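Side-chain contacts in uncharacterized protein (Ruminococcus gnavus, PDB 4QAN), which is of unknown function but has a cystatin-like fold as a divergent member of the NTF2-like superfamily and can bind a magnesium ion: residues Gln227-Ile232 and Thr338-Cys343; Ala231-Asp236 and Tyr304-Lys309; Thr238-Phe243 and Lys265-Met270; Gly273-Glu278 and Tyr329-Lys334. All coordinates share one frame; numbering follows the deposited sequence.

Contact 1: residues Gln227-Ile232 and Thr338-Cys343; sequences QFIYAI and TGYTLC
Tyr340 reaches from strand 334-344 to helix 221-234 and presses its phenolic end between Phe228 and Ile229, a helix packed on a curled sheet as in cystatin-like folds. The Tyr340 OH lies 3.4 Å from Ile229 CD1 and 3.6 Å from Phe228 CE2. The two rings stand almost perpendicular, with planes at 88°, yet they meet rim to rim: Phe228 CE2 lies at the edge of the Tyr340 ring, 3.8 Å from Tyr340 CE2. Phe228 offers this corner because its CG is anti to the backbone N (chi1 171°), which swings the ring off the helix toward the sheet. Tyrosine suits the place because it is long enough to span the gap, with Phe228 CA and Tyr340 CA 11.2 Å apart, while its buried OH is satisfied by a hydrogen bond to Tyr329 OH. A phenylalanine in place of Tyr340 lacks that oxygen and would probably leave Tyr329 OH without one partner and a gap beside Ile229. Further out, Leu354 touches both rings, while Tyr263 and Met270 of helix 254-275 touch Phe228. Within the helix itself, Ile232 CD1 sits 3.8 Å above one face of the Phe228 ring, toward its rim.

Contact 2: residues Ala231-Asp236 and Tyr304-Lys309; sequences AIEKGD and YLDLIK
Glu233 brings its carboxylate to the backbone of Leu305, while Ile232, whose side chain points at the strand, meets the Leu305 side chain with a methyl. The extended Glu233 chain leaves helix 221-234 to the flank and its end swings in to the start of strand 305-314, where Glu233 OE2 stands 2.6 Å from Leu305 O. Two oxygens so close suggest that the acid probably carries a proton, and Asp306 OD1, 3.7 Å from Glu233 OE2, would favour this by disfavouring a second negative charge. A water donates to Glu233 OE2 at 2.8 Å and accepts from Leu307 N at 3.0 Å, so the carboxylate also reaches the next part of the strand. Replacing Glu233 with alanine removes the carboxylate and would probably leave this water without its acceptor and Leu305 O without its close polar neighbour. On the inner side, Ile232 CG2 meets Leu305 CD2 at 4.1 Å, the two side chains crossing at a slant. Leu305 directs that branch inward because its CG is anti to the backbone N (chi1 176°). Aliphatic side chains suit this buried place, where the branches meet only carbon. The helix stops just beyond, in a Schellman motif whose positive phi at Gly235 favours glycine. Ile232 goes on to touch Leu267, Met270 and Leu271 of helix 254-275, whereas Leu305 packs on Phe274 of that helix and on Tyr329 and Tyr331 of the adjacent strand 322-331.

Contact 3: residues Thr238-Phe243 and Lys265-Met270; sequences TRALAF and KELKTM
Leu267 of helix 254-275 meets Ala240 and Leu241 of the short helix 237-242, and everything that touches across the contact is aliphatic carbon. One methyl does the work: Leu267 CD2 lies 3.8 Å from Ala240 CB and 4.2 Å from Leu241 CD2, filling the angle between these consecutive residues. The Leu267 CG is anti to its own N (chi1 173°), which sends the branch out toward the other helix. Leu241 leaves its helix more to the flank, and its end bends back to meet the same methyl. The small Ala240 keeps that surface low, and Leu241 CA and Leu267 CA come within 8.3 Å.

Polar groups are satisfied within their own helix or by other parts of the chain. Lys265 O is gripped twice, by Thr269 N at 2.9 Å and by Thr269 OG1 at 2.6 Å, the two donors arriving from opposite faces of the carbonyl plane; the threonine hydroxyl is thus satisfied without leaving its helix. Lys265 and Lys268 form salt bridges with Asp75 and Glu93, while Leu267 also touches Leu89 of helix 87-108.

A flat-group contact stands apart: Phe243, just past the short helix, sets CZ 3.8 Å above the Arg239 guanidinium plane, toward its rim.

With only methyl groups meeting, adhesion at this junction rests on dispersion and the exclusion of water, and specificity on how well the shapes fit.

Contact 4: residues Gly273-Glu278 and Tyr329-Lys334; sequences GFLGTE and YSYNGK
Phe274, near the end of helix 254-275, is the bump of this contact, and Tyr329 and Tyr331 of strand 322-331 form the hollow that receives it. The leading atom, Phe274 CZ, stands 3.8 Å above the centre of the Tyr329 ring, so the edge of the phenylalanine meets a tyrosine face with the planes at 62°, an edge-to-face pair. Farther back, Phe274 CB settles over the middle of the Tyr331 ring, 4.0 Å from its centroid and only 11° off the ring normal, a CH-pi contact. The Phe274 and Tyr331 rings lie roughly parallel, but displaced until little of one covers the other. Phe274 CD1 instead rests against Tyr331 CB at 3.9 Å, in the angle where the tyrosine side chain leaves the strand.

Tyr331 is a flat plate enclosed on two faces: opposite Phe274 CB, Asn332 ND2 lies 3.2 Å above the Tyr331 ring centre, and this amide is held by a hydrogen bond to Tyr301 O. CG anti to N (chi1 174°) lays the plate alongside the helix end, with Tyr331 CE2 3.4 Å from Phe274 O. Leu275 starts out away from the strand, but its tip curls round so that Leu275 CD2 comes 3.5 Å from Tyr331 OH. Glycines suit the closing bends, Gly276 in the helix-ending Schellman motif and Gly333 in the type I' turn from Tyr331 to Lys334.

The chemistry is that of an aromatic cluster: one tyrosine face receives a ring edge, the other a methylene, while Tyr329 OH finds a hydrogen-bond partner beyond the cluster in Thr338 OG1.

Overall arrangement
Contacts 1 and 3 are wholly buried, whereas contacts 2 and 4 lie partly open at the margin. Contacts 1 and 2 both start from helix 221-234 and reach different strands of one sheet; contact 4 brings helix 254-275 to a third strand, and contact 3 ties that helix to 237-242. Ile232 joins contacts 1 and 2 to contact 3, while contact 4 meets contact 1 through hydroxyl hydrogen bonds between neighbouring strands. Chemistry follows place: methyl groups between helices, aromatic rings between helix and sheet, and at the more exposed strand start a carboxylate with water.

Contact 1: residues Gln227-Ile232 and Thr338-Cys343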
loop_
_atom_site.group_PDB
_atom_site.type_symbol
_atom_site.label_atom_id
_atom_site.label_comp_id
_atom_site.label_asym_id
_atom_site.label_seq_id
_atom_site.Cartn_x
_atom_site.Cartn_y
_atom_site.Cartn_z
ATOM N N GLN A 227 19.112 11.613 4.797
ATOM C CA GLN A 227 18.028 11.697 5.761
ATOM C C GLN A 227 16.966 10.676 5.512
ATOM O O GLN A 227 16.296 10.280 6.446
ATOM C CB GLN A 227 17.396 13.089 5.815
ATOM C CG GLN A 227 18.182 14.107 6.631
ATOM C CD GLN A 227 18.358 13.672 8.077
ATOM O OE1 GLN A 227 19.469 13.377 8.498
ATOM N NE2 GLN A 227 17.250 13.617 8.841
ATOM N N PHE A 228 16.782 10.298 4.245
ATOM C CA PHE A 228 15.942 9.164 3.854
ATOM C C PHE A 228 16.403 7.873 4.541
ATOM O O PHE A 228 15.618 7.194 5.201
ATOM C CB PHE A 228 15.993 9.037 2.327
ATOM C CG PHE A 228 15.358 7.783 1.766
ATOM C CD1 PHE A 228 13.980 7.645 1.715
ATOM C CD2 PHE A 228 16.143 6.780 1.213
ATOM C CE1 PHE A 228 13.402 6.517 1.155
ATOM C CE2 PHE A 228 15.562 5.653 0.650
ATOM C CZ PHE A 228 14.185 5.523 0.633
ATOM N N ILE A 229 17.694 7.567 4.439
ATOM C CA ILE A 229 18.263 6.416 5.146
ATOM C C ILE A 229 18.191 6.544 6.674
ATOM O O ILE A 229 17.982 5.559 7.366
ATOM C CB ILE A 229 19.704 6.126 4.653
ATOM C CG1 ILE A 229 19.669 5.734 3.160
ATOM C CG2 ILE A 229 20.390 5.061 5.499
ATOM C CD1 ILE A 229 18.781 4.553 2.809
ATOM N N TYR A 230 18.324 7.748 7.205
ATOM C CA TYR A 230 18.195 7.954 8.638
ATOM C C TYR A 230 16.769 7.637 9.093
ATOM O O TYR A 230 16.568 7.016 10.144
ATOM C CB TYR A 230 18.552 9.394 9.023
ATOM C CG TYR A 230 18.378 9.715 10.509
ATOM C CD1 TYR A 230 19.232 9.170 11.461
ATOM C CD2 TYR A 230 17.349 10.566 10.954
ATOM C CE1 TYR A 230 19.080 9.456 12.814
ATOM C CE2 TYR A 230 17.180 10.862 12.305
ATOM C CZ TYR A 230 18.049 10.313 13.230
ATOM O OH TYR A 230 17.905 10.600 14.563
ATOM N N ALA A 231 15.786 8.081 8.320
ATOM C CA ALA A 231 14.384 7.727 8.583
ATOM C C ALA A 231 14.154 6.202 8.665
ATOM O O ALA A 231 13.465 5.693 9.567
ATOM C CB ALA A 231 13.488 8.336 7.517
ATOM N N ILE A 232 14.739 5.483 7.718
ATOM C CA ILE A 232 14.680 4.018 7.693
ATOM C C ILE A 232 15.313 3.416 8.954
ATOM O O ILE A 232 14.711 2.549 9.608
ATOM C CB ILE A 232 15.322 3.477 6.391
ATOM C CG1 ILE A 232 14.368 3.785 5.216
ATOM C CG2 ILE A 232 15.586 1.977 6.484
ATOM C CD1 ILE A 232 14.913 3.545 3.822
ATOM N N THR A 338 23.036 0.825 -4.108
ATOM C CA THR A 338 21.773 1.110 -4.768
ATOM C C THR A 338 21.855 2.396 -5.562
ATOM O O THR A 338 22.799 3.154 -5.412
ATOM C CB THR A 338 20.645 1.297 -3.756
ATOM O OG1 THR A 338 20.802 2.572 -3.098
ATOM C CG2 THR A 338 20.648 0.147 -2.758
ATOM N N GLY A 339 20.830 2.636 -6.370
ATOM C CA GLY A 339 20.724 3.824 -7.194
ATOM C C GLY A 339 19.562 4.723 -6.831
ATOM O O GLY A 339 18.497 4.251 -6.429
ATOM N N TYR A 340 19.783 6.026 -6.975
ATOM C CA TYR A 340 18.759 7.044 -6.756
ATOM C C TYR A 340 18.686 7.966 -7.951
ATOM O O TYR A 340 19.677 8.188 -8.643
ATOM C CB TYR A 340 19.093 7.903 -5.539
ATOM C CG TYR A 340 19.037 7.195 -4.216
ATOM C CD1 TYR A 340 20.122 6.457 -3.757
ATOM C CD2 TYR A 340 17.914 7.282 -3.420
ATOM C CE1 TYR A 340 20.082 5.815 -2.541
ATOM C CE2 TYR A 340 17.857 6.644 -2.208
ATOM C CZ TYR A 340 18.954 5.920 -1.765
ATOM O OH TYR A 340 18.887 5.288 -0.560
ATOM N N THR A 341 17.492 8.487 -8.201
ATOM C CA THR A 341 17.311 9.570 -9.161
ATOM C C THR A 341 16.661 10.652 -8.329
ATOM O O THR A 341 15.638 10.404 -7.689
ATOM C CB THR A 341 16.419 9.176 -10.361
ATOM O OG1 THR A 341 17.021 8.108 -11.095
ATOM C CG2 THR A 341 16.220 10.350 -11.295
ATOM N N LEU A 342 17.276 11.832 -8.304
ATOM C CA LEU A 342 16.820 12.941 -7.461
ATOM C C LEU A 342 16.394 14.131 -8.297
ATOM O O LEU A 342 16.976 14.379 -9.371
ATOM C CB LEU A 342 17.941 13.359 -6.521
ATOM C CG LEU A 342 18.378 12.201 -5.612
ATOM C CD1 LEU A 342 19.890 12.160 -5.508
ATOM C CD2 LEU A 342 17.724 12.328 -4.248
ATOM N N CYS A 343 15.380 14.854 -7.805
ATOM C CA CYS A 343 14.845 16.026 -8.490
ATOM C C CYS A 343 14.841 17.264 -7.585
ATOM O O CYS A 343 14.523 17.197 -6.389
ATOM C CB CYS A 343 13.439 15.764 -9.042
ATOM S SG CYS A 343 12.231 15.304 -7.775
#

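Contact 2: residues Ala231-Asp236 and Tyr304-Lys309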
loop_
_atom_site.group_PDB
_atom_site.type_symbol
_atom_site.label_atom_id
_atom_site.label_comp_id
_atom_site.label_asym_id
_atom_site.label_seq_id
_atom_site.Cartn_x
_atom_site.Cartn_y
_atom_site.Cartn_z
ATOM N N ALA A 231 15.786 8.081 8.320
ATOM C CA ALA A 231 14.384 7.727 8.583
ATOM C C ALA A 231 14.154 6.202 8.665
ATOM O O ALA A 231 13.465 5.693 9.567
ATOM C CB ALA A 231 13.488 8.336 7.517
ATOM N N ILE A 232 14.739 5.483 7.718
ATOM C CA ILE A 232 14.680 4.018 7.693
ATOM C C ILE A 232 15.313 3.416 8.954
ATOM O O ILE A 232 14.711 2.549 9.608
ATOM C CB ILE A 232 15.322 3.477 6.391
ATOM C CG1 ILE A 232 14.368 3.785 5.216
ATOM C CG2 ILE A 232 15.586 1.977 6.484
ATOM C CD1 ILE A 232 14.913 3.545 3.822
ATOM N N GLU A 233 16.486 3.929 9.328
ATOM C CA GLU A 233 17.191 3.485 10.533
ATOM C C GLU A 233 16.351 3.666 11.790
ATOM O O GLU A 233 16.417 2.828 12.696
ATOM C CB GLU A 233 18.500 4.253 10.699
ATOM C CG GLU A 233 19.530 4.018 9.596
ATOM C CD GLU A 233 20.652 5.032 9.618
ATOM O OE1 GLU A 233 20.539 6.020 10.366
ATOM O OE2 GLU A 233 21.656 4.847 8.889
ATOM N N LYS A 234 15.576 4.755 11.844
ATOM C CA LYS A 234 14.791 5.115 13.029
ATOM C C LYS A 234 13.345 4.621 13.005
ATOM O O LYS A 234 12.597 4.832 13.966
ATOM C CB LYS A 234 14.769 6.638 13.210
ATOM C CG LYS A 234 16.147 7.293 13.240
ATOM C CD LYS A 234 16.985 6.884 14.432
ATOM C CE LYS A 234 16.443 7.512 15.704
ATOM N NZ LYS A 234 17.528 7.720 16.680
ATOM N N GLY A 235 12.950 3.979 11.914
ATOM C CA GLY A 235 11.594 3.495 11.762
ATOM C C GLY A 235 10.596 4.593 11.433
ATOM O O GLY A 235 9.407 4.446 11.713
ATOM N N ASP A 236 11.072 5.693 10.848
ATOM C CA ASP A 236 10.210 6.811 10.478
ATOM C C ASP A 236 9.821 6.669 8.985
ATOM O O ASP A 236 10.173 7.502 8.155
ATOM C CB ASP A 236 10.915 8.165 10.748
ATOM C CG ASP A 236 10.903 8.574 12.242
ATOM O OD1 ASP A 236 10.130 7.990 13.025
ATOM O OD2 ASP A 236 11.659 9.498 12.638
ATOM N N TYR A 304 21.055 -0.720 11.732
ATOM C CA TYR A 304 22.446 -0.823 11.300
ATOM C C TYR A 304 22.574 -0.833 9.790
ATOM O O TYR A 304 23.557 -1.323 9.250
ATOM C CB TYR A 304 23.105 -2.058 11.920
ATOM C CG TYR A 304 23.098 -2.004 13.429
ATOM C CD1 TYR A 304 23.707 -0.939 14.104
ATOM C CD2 TYR A 304 22.492 -3.005 14.186
ATOM C CE1 TYR A 304 23.701 -0.870 15.478
ATOM C CE2 TYR A 304 22.493 -2.946 15.569
ATOM C CZ TYR A 304 23.095 -1.875 16.204
ATOM O OH TYR A 304 23.100 -1.795 17.573
ATOM N N LEU A 305 21.589 -0.271 9.103
ATOM C CA LEU A 305 21.780 0.064 7.714
ATOM C C LEU A 305 22.460 1.422 7.685
ATOM O O LEU A 305 21.846 2.428 8.042
ATOM C CB LEU A 305 20.466 0.118 6.961
ATOM C CG LEU A 305 20.620 0.554 5.513
ATOM C CD1 LEU A 305 21.270 -0.559 4.729
ATOM C CD2 LEU A 305 19.277 0.920 4.932
ATOM N N ASP A 306 23.728 1.423 7.271
ATOM C CA ASP A 306 24.535 2.626 7.200
ATOM C C ASP A 306 24.924 2.963 5.788
ATOM O O ASP A 306 25.312 2.104 4.995
ATOM C CB ASP A 306 25.824 2.457 7.997
ATOM C CG ASP A 306 25.630 2.695 9.475
ATOM O OD1 ASP A 306 25.119 3.778 9.827
ATOM O OD2 ASP A 306 25.996 1.803 10.276
ATOM N N LEU A 307 24.850 4.247 5.502
ATOM C CA LEU A 307 25.341 4.790 4.272
ATOM C C LEU A 307 26.853 5.089 4.448
ATOM O O LEU A 307 27.254 5.796 5.358
ATOM C CB LEU A 307 24.528 6.055 3.991
ATOM C CG LEU A 307 24.238 6.532 2.580
ATOM C CD1 LEU A 307 23.635 5.457 1.698
ATOM C CD2 LEU A 307 23.304 7.719 2.709
ATOM N N ILE A 308 27.700 4.504 3.613
ATOM C CA ILE A 308 29.125 4.840 3.627
ATOM C C ILE A 308 29.376 6.113 2.807
ATOM O O ILE A 308 30.162 6.974 3.195
ATOM C CB ILE A 308 29.971 3.680 3.072
ATOM C CG1 ILE A 308 29.866 2.459 3.992
ATOM C CG2 ILE A 308 31.438 4.086 2.939
ATOM C CD1 ILE A 308 30.298 1.171 3.330
ATOM N N LYS A 309 28.699 6.221 1.670
ATOM C CA LYS A 309 28.901 7.318 0.746
ATOM C C LYS A 309 27.721 7.453 -0.222
ATOM O O LYS A 309 27.136 6.452 -0.642
ATOM C CB LYS A 309 30.187 7.080 -0.041
ATOM C CG LYS A 309 30.856 8.352 -0.528
ATOM C CD LYS A 309 32.328 8.096 -0.795
ATOM C CE LYS A 309 33.021 9.302 -1.404
ATOM N NZ LYS A 309 34.428 8.942 -1.695
HETATM O O HOH W 1 23.725 6.188 7.511
#

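Contact 3: residues Thr238-Phe243 and Lys265-Met270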
loop_
_atom_site.group_PDB
_atom_site.type_symbol
_atom_site.label_atom_id
_atom_site.label_comp_id
_atom_site.label_asym_id
_atom_site.label_seq_id
_atom_site.Cartn_x
_atom_site.Cartn_y
_atom_site.Cartn_z
ATOM N N THR A 238 7.100 6.935 7.335
ATOM C CA THR A 238 6.290 7.990 6.763
ATOM C C THR A 238 7.126 9.147 6.255
ATOM O O THR A 238 6.856 9.667 5.191
ATOM C CB THR A 238 5.265 8.505 7.755
ATOM O OG1 THR A 238 4.522 7.385 8.213
ATOM C CG2 THR A 238 4.320 9.473 7.098
ATOM N N ARG A 239 8.135 9.530 7.021
ATOM C CA ARG A 239 9.066 10.559 6.617
ATOM C C ARG A 239 9.889 10.073 5.423
ATOM O O ARG A 239 10.182 10.830 4.483
ATOM C CB ARG A 239 9.950 10.912 7.814
ATOM C CG ARG A 239 10.867 12.083 7.617
ATOM C CD ARG A 239 11.523 12.493 8.944
ATOM N NE ARG A 239 12.796 13.176 8.709
ATOM C CZ ARG A 239 12.934 14.468 8.411
ATOM N NH1 ARG A 239 11.872 15.276 8.336
ATOM N NH2 ARG A 239 14.157 14.960 8.210
ATOM N N ALA A 240 10.233 8.794 5.439
ATOM C CA ALA A 240 10.887 8.192 4.290
ATOM C C ALA A 240 10.051 8.373 3.017
ATOM O O ALA A 240 10.605 8.679 1.946
ATOM C CB ALA A 240 11.173 6.729 4.540
ATOM N N LEU A 241 8.733 8.207 3.122
ATOM C CA LEU A 241 7.878 8.369 1.940
ATOM C C LEU A 241 7.779 9.841 1.536
ATOM O O LEU A 241 7.863 10.158 0.349
ATOM C CB LEU A 241 6.489 7.818 2.190
ATOM C CG LEU A 241 6.424 6.317 2.457
ATOM C CD1 LEU A 241 5.055 5.971 3.030
ATOM C CD2 LEU A 241 6.721 5.487 1.220
ATOM N N ALA A 242 7.632 10.728 2.528
ATOM C CA ALA A 242 7.650 12.185 2.304
ATOM C C ALA A 242 8.802 12.685 1.414
ATOM O O ALA A 242 8.624 13.640 0.663
ATOM C CB ALA A 242 7.684 12.924 3.628
ATOM N N PHE A 243 9.974 12.067 1.507
ATOM C CA PHE A 243 11.145 12.469 0.671
ATOM C C PHE A 243 10.954 12.274 -0.827
ATOM O O PHE A 243 11.673 12.879 -1.632
ATOM C CB PHE A 243 12.433 11.755 1.120
ATOM C CG PHE A 243 13.084 12.383 2.329
ATOM C CD1 PHE A 243 13.554 13.685 2.278
ATOM C CD2 PHE A 243 13.210 11.680 3.515
ATOM C CE1 PHE A 243 14.135 14.280 3.396
ATOM C CE2 PHE A 243 13.808 12.254 4.623
ATOM C CZ PHE A 243 14.261 13.558 4.569
ATOM N N LYS A 265 5.997 0.558 -2.230
ATOM C CA LYS A 265 6.377 -0.700 -2.814
ATOM C C LYS A 265 7.851 -0.748 -3.177
ATOM O O LYS A 265 8.493 -1.777 -2.929
ATOM C CB LYS A 265 5.541 -1.002 -4.050
ATOM C CG LYS A 265 5.714 -2.438 -4.486
ATOM C CD LYS A 265 4.835 -2.812 -5.648
ATOM C CE LYS A 265 5.076 -4.277 -5.975
ATOM N NZ LYS A 265 4.321 -4.675 -7.172
ATOM N N GLU A 266 8.370 0.332 -3.780
ATOM C CA GLU A 266 9.804 0.421 -4.165
ATOM C C GLU A 266 10.704 0.406 -2.938
ATOM O O GLU A 266 11.797 -0.180 -2.955
ATOM C CB GLU A 266 10.152 1.739 -4.893
ATOM C CG GLU A 266 9.645 1.963 -6.311
ATOM C CD GLU A 266 9.981 3.387 -6.844
ATOM O OE1 GLU A 266 11.188 3.816 -6.937
ATOM O OE2 GLU A 266 9.006 4.097 -7.195
ATOM N N LEU A 267 10.263 1.101 -1.897
ATOM C CA LEU A 267 10.993 1.173 -0.641
ATOM C C LEU A 267 11.040 -0.217 0.002
ATOM O O LEU A 267 12.130 -0.757 0.261
ATOM C CB LEU A 267 10.349 2.217 0.280
ATOM C CG LEU A 267 10.830 2.370 1.730
ATOM C CD1 LEU A 267 12.338 2.275 1.846
ATOM C CD2 LEU A 267 10.344 3.684 2.337
ATOM N N LYS A 268 9.868 -0.810 0.200
ATOM C CA LYS A 268 9.755 -2.208 0.637
ATOM C C LYS A 268 10.687 -3.132 -0.127
ATOM O O LYS A 268 11.372 -3.990 0.443
ATOM C CB LYS A 268 8.328 -2.709 0.442
ATOM C CG LYS A 268 8.117 -4.146 0.910
ATOM C CD LYS A 268 6.769 -4.709 0.517
ATOM C CE LYS A 268 6.653 -4.892 -0.980
ATOM N NZ LYS A 268 5.242 -5.180 -1.355
ATOM N N THR A 269 10.719 -2.933 -1.432
ATOM C CA THR A 269 11.486 -3.769 -2.292
ATOM C C THR A 269 12.976 -3.618 -1.977
ATOM O O THR A 269 13.717 -4.602 -1.952
ATOM C CB THR A 269 11.132 -3.457 -3.754
ATOM O OG1 THR A 269 9.752 -3.793 -3.965
ATOM C CG2 THR A 269 12.008 -4.244 -4.713
HETATM N N MSE A 270 13.388 -2.386 -1.703
HETATM C CA MSE A 270 14.764 -2.082 -1.340
HETATM C C MSE A 270 15.103 -2.754 -0.024
HETATM O O MSE A 270 16.120 -3.424 0.083
HETATM C CB MSE A 270 14.973 -0.565 -1.290
HETATM C CG MSE A 270 16.418 -0.285 -0.881
HETATM SE SE MSE A 270 16.865 1.617 -0.764
HETATM C CE MSE A 270 16.143 1.954 1.038
#

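Contact 4: residues Gly273-Glu278 and Tyr329-Lys334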
loop_
_atom_site.group_PDB
_atom_site.type_symbol
_atom_site.label_atom_id
_atom_site.label_comp_id
_atom_site.label_asym_id
_atom_site.label_seq_id
_atom_site.Cartn_x
_atom_site.Cartn_y
_atom_site.Cartn_z
ATOM N N GLY A 273 15.617 -6.301 -0.391
ATOM C CA GLY A 273 16.941 -6.536 -0.989
ATOM C C GLY A 273 18.036 -6.709 0.058
ATOM O O GLY A 273 18.883 -7.606 -0.056
ATOM N N PHE A 274 18.033 -5.846 1.074
ATOM C CA PHE A 274 19.022 -5.935 2.166
ATOM C C PHE A 274 18.732 -7.150 3.049
ATOM O O PHE A 274 19.645 -7.778 3.566
ATOM C CB PHE A 274 19.030 -4.671 3.037
ATOM C CG PHE A 274 19.513 -3.438 2.329
ATOM C CD1 PHE A 274 20.817 -3.339 1.882
ATOM C CD2 PHE A 274 18.668 -2.347 2.151
ATOM C CE1 PHE A 274 21.259 -2.196 1.242
ATOM C CE2 PHE A 274 19.107 -1.201 1.503
ATOM C CZ PHE A 274 20.409 -1.125 1.058
ATOM N N LEU A 275 17.459 -7.472 3.216
ATOM C CA LEU A 275 17.065 -8.652 3.970
ATOM C C LEU A 275 17.311 -9.965 3.234
ATOM O O LEU A 275 17.208 -11.031 3.838
ATOM C CB LEU A 275 15.593 -8.562 4.334
ATOM C CG LEU A 275 15.223 -7.449 5.308
ATOM C CD1 LEU A 275 13.717 -7.198 5.302
ATOM C CD2 LEU A 275 15.701 -7.807 6.698
ATOM N N GLY A 276 17.607 -9.908 1.937
ATOM C CA GLY A 276 17.772 -11.126 1.133
ATOM C C GLY A 276 16.473 -11.825 0.731
ATOM O O GLY A 276 16.463 -13.013 0.492
ATOM N N THR A 277 15.382 -11.088 0.617
ATOM C CA THR A 277 14.074 -11.696 0.397
ATOM C C THR A 277 13.338 -11.145 -0.806
ATOM O O THR A 277 12.185 -11.503 -1.019
ATOM C CB THR A 277 13.153 -11.420 1.583
ATOM O OG1 THR A 277 13.080 -10.010 1.792
ATOM C CG2 THR A 277 13.644 -12.109 2.822
ATOM N N GLU A 278 13.978 -10.283 -1.591
ATOM C CA GLU A 278 13.280 -9.609 -2.706
ATOM C C GLU A 278 12.777 -10.609 -3.755
ATOM O O GLU A 278 11.743 -10.381 -4.382
ATOM C CB GLU A 278 14.156 -8.520 -3.359
ATOM C CG GLU A 278 15.200 -9.019 -4.375
ATOM C CD GLU A 278 16.380 -9.751 -3.756
ATOM O OE1 GLU A 278 16.502 -9.807 -2.513
ATOM O OE2 GLU A 278 17.210 -10.271 -4.525
ATOM N N TYR A 329 26.557 1.264 0.920
ATOM C CA TYR A 329 26.037 0.947 2.247
ATOM C C TYR A 329 26.850 -0.112 2.971
ATOM O O TYR A 329 27.571 -0.887 2.357
ATOM C CB TYR A 329 24.605 0.396 2.162
ATOM C CG TYR A 329 23.597 1.244 1.416
ATOM C CD1 TYR A 329 23.573 1.256 0.032
ATOM C CD2 TYR A 329 22.649 1.999 2.096
ATOM C CE1 TYR A 329 22.662 2.008 -0.651
ATOM C CE2 TYR A 329 21.707 2.749 1.416
ATOM C CZ TYR A 329 21.725 2.750 0.031
ATOM O OH TYR A 329 20.819 3.485 -0.686
ATOM N N SER A 330 26.698 -0.128 4.290
ATOM C CA SER A 330 26.957 -1.303 5.104
ATOM C C SER A 330 25.639 -1.642 5.783
ATOM O O SER A 330 25.126 -0.859 6.589
ATOM C CB SER A 330 28.040 -1.041 6.161
ATOM O OG SER A 330 28.088 -2.092 7.127
ATOM N N TYR A 331 25.078 -2.792 5.431
ATOM C CA TYR A 331 23.922 -3.331 6.128
ATOM C C TYR A 331 24.425 -4.437 7.025
ATOM O O TYR A 331 24.698 -5.540 6.556
ATOM C CB TYR A 331 22.872 -3.903 5.160
ATOM C CG TYR A 331 21.733 -4.589 5.897
ATOM C CD1 TYR A 331 20.804 -3.839 6.619
ATOM C CD2 TYR A 331 21.602 -5.978 5.914
ATOM C CE1 TYR A 331 19.767 -4.444 7.304
ATOM C CE2 TYR A 331 20.564 -6.587 6.609
ATOM C CZ TYR A 331 19.650 -5.812 7.301
ATOM O OH TYR A 331 18.614 -6.389 8.016
ATOM N N ASN A 332 24.550 -4.143 8.311
ATOM C CA ASN A 332 25.091 -5.096 9.292
ATOM C C ASN A 332 26.395 -5.740 8.834
ATOM O O ASN A 332 26.621 -6.940 9.025
ATOM C CB ASN A 332 24.048 -6.156 9.645
ATOM C CG ASN A 332 22.852 -5.560 10.354
ATOM O OD1 ASN A 332 22.711 -5.672 11.578
ATOM N ND2 ASN A 332 22.007 -4.867 9.593
ATOM N N GLY A 333 27.249 -4.921 8.232
ATOM C CA GLY A 333 28.594 -5.326 7.861
ATOM C C GLY A 333 28.732 -5.861 6.458
ATOM O O GLY A 333 29.847 -6.134 6.014
ATOM N N LYS A 334 27.617 -6.053 5.765
ATOM C CA LYS A 334 27.654 -6.446 4.359
ATOM C C LYS A 334 27.401 -5.221 3.523
ATOM O O LYS A 334 26.549 -4.409 3.860
ATOM C CB LYS A 334 26.636 -7.548 4.058
ATOM C CG LYS A 334 26.973 -8.846 4.780
ATOM C CD LYS A 334 26.166 -10.032 4.281
ATOM C CE LYS A 334 26.780 -11.343 4.757
ATOM N NZ LYS A 334 26.099 -12.528 4.171
#